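Local coordinates for protein exodeoxyribonuclease (Neisseria meningitidis, PDB 2JC5) that probably cuts DNA at abasic sites as a magnesium- or manganese-dependent AP endonuclease of the ExoA family in DNA repair, at residues A[2-7]-A[143-148]; A[158-163]-A[200-205]; A[194-199]-A[234-239]. All blocks are in the same frame, centred on the assembly; numbering follows the deposited sequence.

Contact 1 (A[2-7]-A[143-148])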
# COMPACT_ATOMS: atom_id res chain seq x y z
N LEU A 2 15.99 8.13 2.47
CA LEU A 2 15.36 6.86 2.10
C LEU A 2 14.00 7.17 1.48
O LEU A 2 13.14 7.74 2.15
CB LEU A 2 15.13 6.00 3.33
CG LEU A 2 14.33 4.69 3.16
CD1 LEU A 2 15.21 3.73 2.41
CD2 LEU A 2 13.87 4.14 4.51
N LYS A 3 13.82 6.80 0.22
CA LYS A 3 12.59 7.09 -0.49
C LYS A 3 11.84 5.77 -0.68
O LYS A 3 12.36 4.83 -1.27
CB LYS A 3 12.91 7.75 -1.84
CG LYS A 3 11.72 8.12 -2.67
CD LYS A 3 12.10 8.74 -4.01
CE LYS A 3 12.74 10.08 -3.83
NZ LYS A 3 12.18 11.05 -4.80
N ILE A 4 10.63 5.72 -0.12
CA ILE A 4 9.78 4.54 -0.21
C ILE A 4 8.53 4.90 -1.00
O ILE A 4 7.90 5.91 -0.71
CB ILE A 4 9.35 4.00 1.17
CG1 ILE A 4 10.58 3.64 2.01
CG2 ILE A 4 8.46 2.79 0.97
CD1 ILE A 4 10.29 3.16 3.42
N ILE A 5 8.21 4.10 -2.02
CA ILE A 5 7.06 4.34 -2.88
C ILE A 5 6.09 3.20 -2.71
O ILE A 5 6.51 2.04 -2.73
CB ILE A 5 7.46 4.47 -4.36
CG1 ILE A 5 8.43 5.66 -4.49
CG2 ILE A 5 6.23 4.61 -5.25
CD1 ILE A 5 8.76 6.06 -5.93
N SER A 6 4.81 3.53 -2.53
CA SER A 6 3.74 2.53 -2.49
C SER A 6 2.87 2.75 -3.72
O SER A 6 2.40 3.85 -3.95
CB SER A 6 2.91 2.68 -1.22
OG SER A 6 1.99 1.61 -1.09
N ALA A 7 2.65 1.70 -4.50
CA ALA A 7 1.84 1.82 -5.71
C ALA A 7 1.01 0.58 -5.95
O ALA A 7 1.54 -0.52 -6.12
CB ALA A 7 2.73 2.11 -6.92
N ASP A 143 11.67 -0.14 13.46
CA ASP A 143 11.18 0.88 12.55
C ASP A 143 10.41 0.20 11.44
O ASP A 143 10.98 -0.58 10.70
CB ASP A 143 12.35 1.64 11.99
CG ASP A 143 13.19 2.27 13.07
OD1 ASP A 143 12.62 2.95 13.96
OD2 ASP A 143 14.43 2.07 13.05
N ILE A 144 9.13 0.50 11.31
CA ILE A 144 8.28 -0.22 10.35
C ILE A 144 7.44 0.73 9.53
O ILE A 144 6.84 1.67 10.06
CB ILE A 144 7.36 -1.25 11.04
CG1 ILE A 144 8.17 -2.17 11.95
CG2 ILE A 144 6.59 -2.08 9.98
CD1 ILE A 144 7.35 -3.17 12.71
N VAL A 145 7.41 0.48 8.22
CA VAL A 145 6.49 1.16 7.31
C VAL A 145 5.58 0.10 6.70
O VAL A 145 6.07 -0.80 6.03
CB VAL A 145 7.23 1.91 6.19
CG1 VAL A 145 6.22 2.68 5.29
CG2 VAL A 145 8.25 2.88 6.80
N VAL A 146 4.27 0.23 6.93
CA VAL A 146 3.28 -0.63 6.29
C VAL A 146 2.69 0.16 5.12
O VAL A 146 1.87 1.08 5.32
CB VAL A 146 2.18 -1.09 7.27
CG1 VAL A 146 1.24 -2.09 6.58
CG2 VAL A 146 2.80 -1.73 8.52
N CYS A 147 3.16 -0.16 3.91
CA CYS A 147 2.71 0.46 2.69
C CYS A 147 1.57 -0.33 2.10
O CYS A 147 1.61 -1.56 2.07
CB CYS A 147 3.80 0.42 1.63
SG CYS A 147 5.18 1.46 1.90
N GLY A 148 0.59 0.36 1.53
CA GLY A 148 -0.23 -0.31 0.56
C GLY A 148 -1.58 0.30 0.36
O GLY A 148 -1.82 1.46 0.68

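Contact 2 (A[158-163]-A[200-205])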
# COMPACT_ATOMS: atom_id res chain seq x y z
N ASP A 158 -10.67 12.83 3.06
CA ASP A 158 -9.99 11.77 2.31
C ASP A 158 -10.71 11.30 1.04
O ASP A 158 -10.20 10.42 0.35
CB ASP A 158 -9.72 10.61 3.27
CG ASP A 158 -8.79 11.00 4.38
OD1 ASP A 158 -7.71 11.55 4.06
OD2 ASP A 158 -9.12 10.74 5.56
N LEU A 159 -11.88 11.85 0.74
CA LEU A 159 -12.51 11.56 -0.55
C LEU A 159 -13.38 12.72 -1.03
O LEU A 159 -13.83 13.55 -0.23
CB LEU A 159 -13.28 10.23 -0.50
CG LEU A 159 -14.60 10.22 0.27
CD1 LEU A 159 -15.37 8.94 -0.01
CD2 LEU A 159 -14.39 10.39 1.79
N LYS A 160 -13.58 12.77 -2.34
CA LYS A 160 -14.30 13.88 -2.96
C LYS A 160 -15.77 13.84 -2.54
O LYS A 160 -16.34 14.88 -2.15
CB LYS A 160 -14.18 13.80 -4.48
CG LYS A 160 -15.08 14.75 -5.29
CD LYS A 160 -14.90 16.22 -4.96
CE LYS A 160 -13.56 16.74 -5.40
NZ LYS A 160 -13.45 18.23 -5.25
N ASN A 161 -16.40 12.67 -2.65
CA ASN A 161 -17.84 12.56 -2.37
C ASN A 161 -18.06 11.83 -1.06
O ASN A 161 -18.47 10.67 -1.04
CB ASN A 161 -18.56 11.83 -3.51
CG ASN A 161 -20.06 11.83 -3.33
OD1 ASN A 161 -20.58 12.46 -2.42
ND2 ASN A 161 -20.75 11.10 -4.20
N TRP A 162 -17.76 12.49 0.04
CA TRP A 162 -17.98 11.89 1.34
C TRP A 162 -19.46 11.83 1.67
O TRP A 162 -19.91 10.91 2.35
CB TRP A 162 -17.20 12.63 2.42
CG TRP A 162 -17.60 14.04 2.69
CD1 TRP A 162 -17.00 15.15 2.20
CD2 TRP A 162 -18.63 14.49 3.57
NE1 TRP A 162 -17.62 16.27 2.68
CE2 TRP A 162 -18.61 15.90 3.54
CE3 TRP A 162 -19.56 13.84 4.39
CZ2 TRP A 162 -19.50 16.67 4.28
CZ3 TRP A 162 -20.45 14.61 5.12
CH2 TRP A 162 -20.40 16.00 5.07
N LYS A 163 -20.24 12.78 1.15
CA LYS A 163 -21.67 12.83 1.44
C LYS A 163 -22.41 11.61 0.91
O LYS A 163 -23.34 11.12 1.55
CB LYS A 163 -22.27 14.13 0.88
CG LYS A 163 -21.89 15.38 1.67
CD LYS A 163 -22.17 16.67 0.90
CE LYS A 163 -21.80 17.90 1.72
N PRO A 200 -5.86 16.98 0.83
CA PRO A 200 -6.58 15.71 0.68
C PRO A 200 -5.69 14.51 0.32
O PRO A 200 -5.78 13.45 0.96
CB PRO A 200 -7.60 16.03 -0.41
CG PRO A 200 -7.92 17.48 -0.18
CD PRO A 200 -6.57 18.08 0.15
N GLY A 201 -4.90 14.63 -0.73
CA GLY A 201 -3.98 13.56 -1.10
C GLY A 201 -4.61 12.32 -1.68
O GLY A 201 -4.16 11.21 -1.39
N TYR A 202 -5.64 12.47 -2.51
CA TYR A 202 -6.28 11.31 -3.13
C TYR A 202 -5.24 10.48 -3.89
O TYR A 202 -4.33 11.03 -4.51
CB TYR A 202 -7.39 11.69 -4.12
CG TYR A 202 -8.44 12.66 -3.66
CD1 TYR A 202 -8.87 12.71 -2.34
CD2 TYR A 202 -9.03 13.53 -4.56
CE1 TYR A 202 -9.86 13.61 -1.93
CE2 TYR A 202 -10.01 14.43 -4.16
CZ TYR A 202 -10.42 14.48 -2.85
OH TYR A 202 -11.37 15.39 -2.49
N THR A 203 -5.43 9.17 -3.86
CA THR A 203 -4.55 8.20 -4.49
C THR A 203 -5.26 7.24 -5.44
O THR A 203 -4.58 6.46 -6.09
CB THR A 203 -3.80 7.34 -3.43
OG1 THR A 203 -4.75 6.59 -2.65
CG2 THR A 203 -2.96 8.22 -2.51
N TRP A 204 -6.59 7.33 -5.54
CA TRP A 204 -7.36 6.45 -6.42
C TRP A 204 -8.54 7.16 -7.03
O TRP A 204 -9.21 7.96 -6.37
CB TRP A 204 -7.88 5.24 -5.63
CG TRP A 204 -8.71 4.31 -6.47
CD1 TRP A 204 -8.26 3.40 -7.37
CD2 TRP A 204 -10.12 4.21 -6.45
NE1 TRP A 204 -9.32 2.74 -7.95
CE2 TRP A 204 -10.48 3.21 -7.39
CE3 TRP A 204 -11.13 4.86 -5.75
CZ2 TRP A 204 -11.80 2.86 -7.65
CZ3 TRP A 204 -12.44 4.52 -6.01
CH2 TRP A 204 -12.77 3.52 -6.96
N TRP A 205 -8.80 6.87 -8.31
CA TRP A 205 -9.97 7.33 -9.04
C TRP A 205 -10.43 6.14 -9.86
O TRP A 205 -9.58 5.39 -10.34
CB TRP A 205 -9.62 8.49 -9.97
CG TRP A 205 -8.94 9.64 -9.30
CD1 TRP A 205 -9.51 10.85 -8.96
CD2 TRP A 205 -7.57 9.71 -8.87
NE1 TRP A 205 -8.57 11.65 -8.36
CE2 TRP A 205 -7.38 10.98 -8.29
CE3 TRP A 205 -6.48 8.84 -8.94
CZ2 TRP A 205 -6.16 11.38 -7.77
CZ3 TRP A 205 -5.28 9.23 -8.42
CH2 TRP A 205 -5.12 10.50 -7.85

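Contact 3 (A[194-199]-A[234-239])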
# COMPACT_ATOMS: atom_id res chain seq x y z
N THR A 194 -0.32 13.21 8.58
CA THR A 194 0.51 13.85 9.58
C THR A 194 1.39 14.92 8.96
O THR A 194 1.53 16.02 9.52
CB THR A 194 1.31 12.80 10.37
OG1 THR A 194 0.40 12.08 11.20
CG2 THR A 194 2.36 13.45 11.27
N LEU A 195 1.99 14.62 7.82
CA LEU A 195 2.82 15.60 7.11
C LEU A 195 2.02 16.81 6.62
O LEU A 195 2.51 17.93 6.68
CB LEU A 195 3.54 14.97 5.90
CG LEU A 195 4.72 14.07 6.22
CD1 LEU A 195 5.16 13.27 5.02
CD2 LEU A 195 5.89 14.91 6.77
N TYR A 196 0.82 16.55 6.08
CA TYR A 196 0.03 17.57 5.39
C TYR A 196 -1.43 17.51 5.86
O TYR A 196 -2.30 17.00 5.17
CB TYR A 196 0.10 17.34 3.87
CG TYR A 196 1.51 17.26 3.36
CD1 TYR A 196 2.40 18.31 3.56
CD2 TYR A 196 1.98 16.13 2.72
CE1 TYR A 196 3.73 18.24 3.11
CE2 TYR A 196 3.29 16.04 2.28
CZ TYR A 196 4.17 17.10 2.47
OH TYR A 196 5.47 16.99 2.01
N PRO A 197 -1.70 18.01 7.07
CA PRO A 197 -3.01 17.89 7.68
C PRO A 197 -4.20 18.31 6.82
O PRO A 197 -5.27 17.72 6.94
CB PRO A 197 -2.89 18.80 8.90
CG PRO A 197 -1.47 18.67 9.27
CD PRO A 197 -0.74 18.65 7.99
N ASP A 198 -4.01 19.32 5.96
CA ASP A 198 -5.12 19.91 5.21
C ASP A 198 -5.13 19.58 3.74
O ASP A 198 -5.93 20.11 3.00
CB ASP A 198 -5.07 21.44 5.38
CG ASP A 198 -5.28 21.84 6.81
OD1 ASP A 198 -6.23 21.31 7.42
OD2 ASP A 198 -4.49 22.65 7.34
N VAL A 199 -4.26 18.66 3.32
CA VAL A 199 -4.13 18.38 1.89
C VAL A 199 -4.77 17.01 1.62
O VAL A 199 -4.28 15.99 2.15
CB VAL A 199 -2.66 18.38 1.46
CG1 VAL A 199 -2.54 18.10 -0.03
CG2 VAL A 199 -2.02 19.72 1.81
N VAL A 234 10.43 13.59 6.02
CA VAL A 234 10.69 14.98 5.62
C VAL A 234 9.76 15.54 4.54
O VAL A 234 9.53 16.75 4.46
CB VAL A 234 12.16 15.20 5.21
CG1 VAL A 234 13.08 14.99 6.42
CG2 VAL A 234 12.57 14.31 4.07
N SER A 235 9.21 14.67 3.70
CA SER A 235 8.30 15.10 2.67
C SER A 235 7.59 13.92 2.04
O SER A 235 7.98 12.78 2.22
CB SER A 235 9.04 15.88 1.59
OG SER A 235 9.82 15.00 0.83
N ALA A 236 6.53 14.22 1.31
CA ALA A 236 5.81 13.20 0.57
C ALA A 236 5.12 13.85 -0.62
O ALA A 236 4.91 15.08 -0.64
CB ALA A 236 4.81 12.48 1.46
N HIS A 237 4.78 13.03 -1.60
CA HIS A 237 3.94 13.47 -2.70
C HIS A 237 3.18 12.31 -3.31
O HIS A 237 3.57 11.16 -3.16
CB HIS A 237 4.74 14.23 -3.78
CG HIS A 237 5.73 13.40 -4.54
ND1 HIS A 237 7.02 13.20 -4.11
CD2 HIS A 237 5.63 12.75 -5.73
CE1 HIS A 237 7.67 12.46 -4.99
NE2 HIS A 237 6.84 12.16 -5.98
N VAL A 238 2.06 12.65 -3.94
CA VAL A 238 1.32 11.71 -4.78
C VAL A 238 1.74 11.99 -6.21
O VAL A 238 1.50 13.08 -6.73
CB VAL A 238 -0.19 11.86 -4.57
CG1 VAL A 238 -0.96 10.90 -5.47
CG2 VAL A 238 -0.56 11.63 -3.10
N TYR A 239 2.36 11.00 -6.84
CA TYR A 239 2.95 11.22 -8.15
C TYR A 239 1.89 11.12 -9.25
O TYR A 239 1.25 10.07 -9.41
CB TYR A 239 4.07 10.22 -8.43
CG TYR A 239 4.72 10.43 -9.78
CD1 TYR A 239 5.59 11.49 -10.01
CD2 TYR A 239 4.44 9.58 -10.83
CE1 TYR A 239 6.17 11.68 -11.23
CE2 TYR A 239 5.04 9.76 -12.08
CZ TYR A 239 5.90 10.81 -12.27
OH TYR A 239 6.50 11.03 -13.48

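Contact 1 (A[2-7]-A[143-148])
Ile4 and Cys147 meet in the middle of this buried interface, where strand 2-7 lies over strand 143-147. Their short axes are 8.3 Å apart at closest and run the same way, only 26° out of line. Starting at CB, the Ile4 side chain splits into two branches with different targets. Its methyl CG2 drops onto the sulfur of Cys147, with Ile4 CG2 to Cys147 SG at 3.7 Å. The other branch leaves through CG1, which stands beside the backbone N (chi1 -59°), and then runs on extended to CD1. That terminal methyl reaches Val145, Ile4 CD1 lying 4.0 Å from Val145 CG2, and the two side chains slip past each other in opposite directions.

Two residues on, Ser6 takes over. Its CB sits 3.7 Å from Cys147 CB, so Cys147 touches both Ile4 and Ser6. The Ser6 hydroxyl swings on towards the next residue: Ser6 OG is 3.2 Å from Gly148 N, but the angle is too poor for a hydrogen bond, and OG instead has a weak one with Gln35 NE2. Gly148 has a backbone conformation (phi 157°) that a side chain would jam, and here the chain turns its corner into Asp149, predicted to be a catalytic and metal-binding residue. Polar cross-linking comes from a neighbouring strand, since the carbonyl of Ile4 accepts a hydrogen bond from Gln223 NE2 of strand 217-225. Within its own sheet each strand pairs with its neighbours, 2-8 with 31-35 and 250-254, 143-147 with 103-109 and 217-225, so what joins the two here is mainly apolar side chains. Two sheets stacked face to face with nearly aligned strands form the central beta sandwich of the DNase I-like fold.

Contact 2 (A[158-163]-A[200-205])
A tyrosine ring laid against bare main chain is the odd thing here: Tyr202 leans on the backbone of Asp158, Leu159 and Lys160, taking them one after another from CD1 through CE1 to OH. Tyr202 CD1 is 3.8 Å from Asp158 O, and the next ring carbon, Tyr202 CE1, is 3.6 Å from Leu159 CA. At the far end Tyr202 OH comes within 3.3 Å of Lys160 CA. The amide is near too, Lys160 N to Tyr202 OH being 3.4 Å, but the angle is too poor to count as bonding. With CG beside the backbone N (chi1 -50°), the ring reaches across towards the other segment.

Asp158 OD1 and Pro200 O, 4.1 Å apart, are both acceptors, and one donor reconciles them: Arg193 NH2 makes a salt bridge with the carboxylate and a hydrogen bond with the carbonyl. Arg219 NE adds a second salt bridge to OD1, while OD2 takes the amide of Gln155.

Segment 158-163 is backbone-bonded to the start of strand 217-225, Asp158 with Arg219 and Lys160 with Gly217. From 200-205, Thr203 and Trp204 both bond Trp218 in a classic beta bulge. Trp204, itself part of the bulge, touches the bound bicine and hydrogen-bonds Asp246, a metal ligand in other structures of this enzyme, which is consistent with 200-205 bordering the active-site pocket.

Contact 3 (A[194-199]-A[234-239])
Strand 233-238, an edge strand of the six-stranded sheet, is met here by Leu195 and Tyr196 at the end of helix 191-195. A hydrogen bond links the two: Ala236 N donates to Tyr196 OH at 3.0 Å, with an angle of 156° at the hydrogen. The phenol thus serves an amide of an edge strand, whose neighbours Ser235 and His237 are backbone-bonded to strand 250-254 instead. Tyr196 OH also lies 3.5 Å from Ser235 CA.

The apolar part centres on the Ala236 methyl. Leu195 CD1 packs on it, Leu195 CD1 to Ala236 CB being 3.7 Å, and Tyr196 CE2 comes to 4.0 Å from the same Ala236 CB. One side of the tyrosine ring is filled from its own neighbour, with Leu195 CB 3.7 Å above the plane and over its centre. Trp192, one helical turn back, meets the Tyr196 ring edge-to-face and also touches Ala236 and Val238, so Trp192 and Leu195 of the helix, with Tyr196 just past its end, cover the strand.

Tyr196 is the first residue to leave helical geometry, and a type I beta turn follows from it to Val199, closed by Val199 N to Tyr196 O at 3.2 Å. The turn is tied back to the helix by Val199 O, which accepts from Trp192 NE1 and Arg193 NH1. Ser235 N, in contrast, is buried here without a partner in the model.

In the fold
Contact 1 belongs to the core: all its touching residues are buried, and it joins the two sheets mainly through apolar side chains, with a serine beside them. Contact 3 lies at the surface, where a helix end meets an edge strand of the sheet that also holds strand 2-8, and a phenol-to-amide bond supplements the packing. Contact 2 is intermediate in burial and joins loops, with an aromatic ring on backbone and a carboxylate, that of Asp158, held by two arginines. Arg193 serves both of these outer contacts. The second and third are also continuous in sequence, 194-199 running into 200-205, and they touch: Tyr202 O is 3.5 Å from Val238 CG1. Contact 1 touches neither.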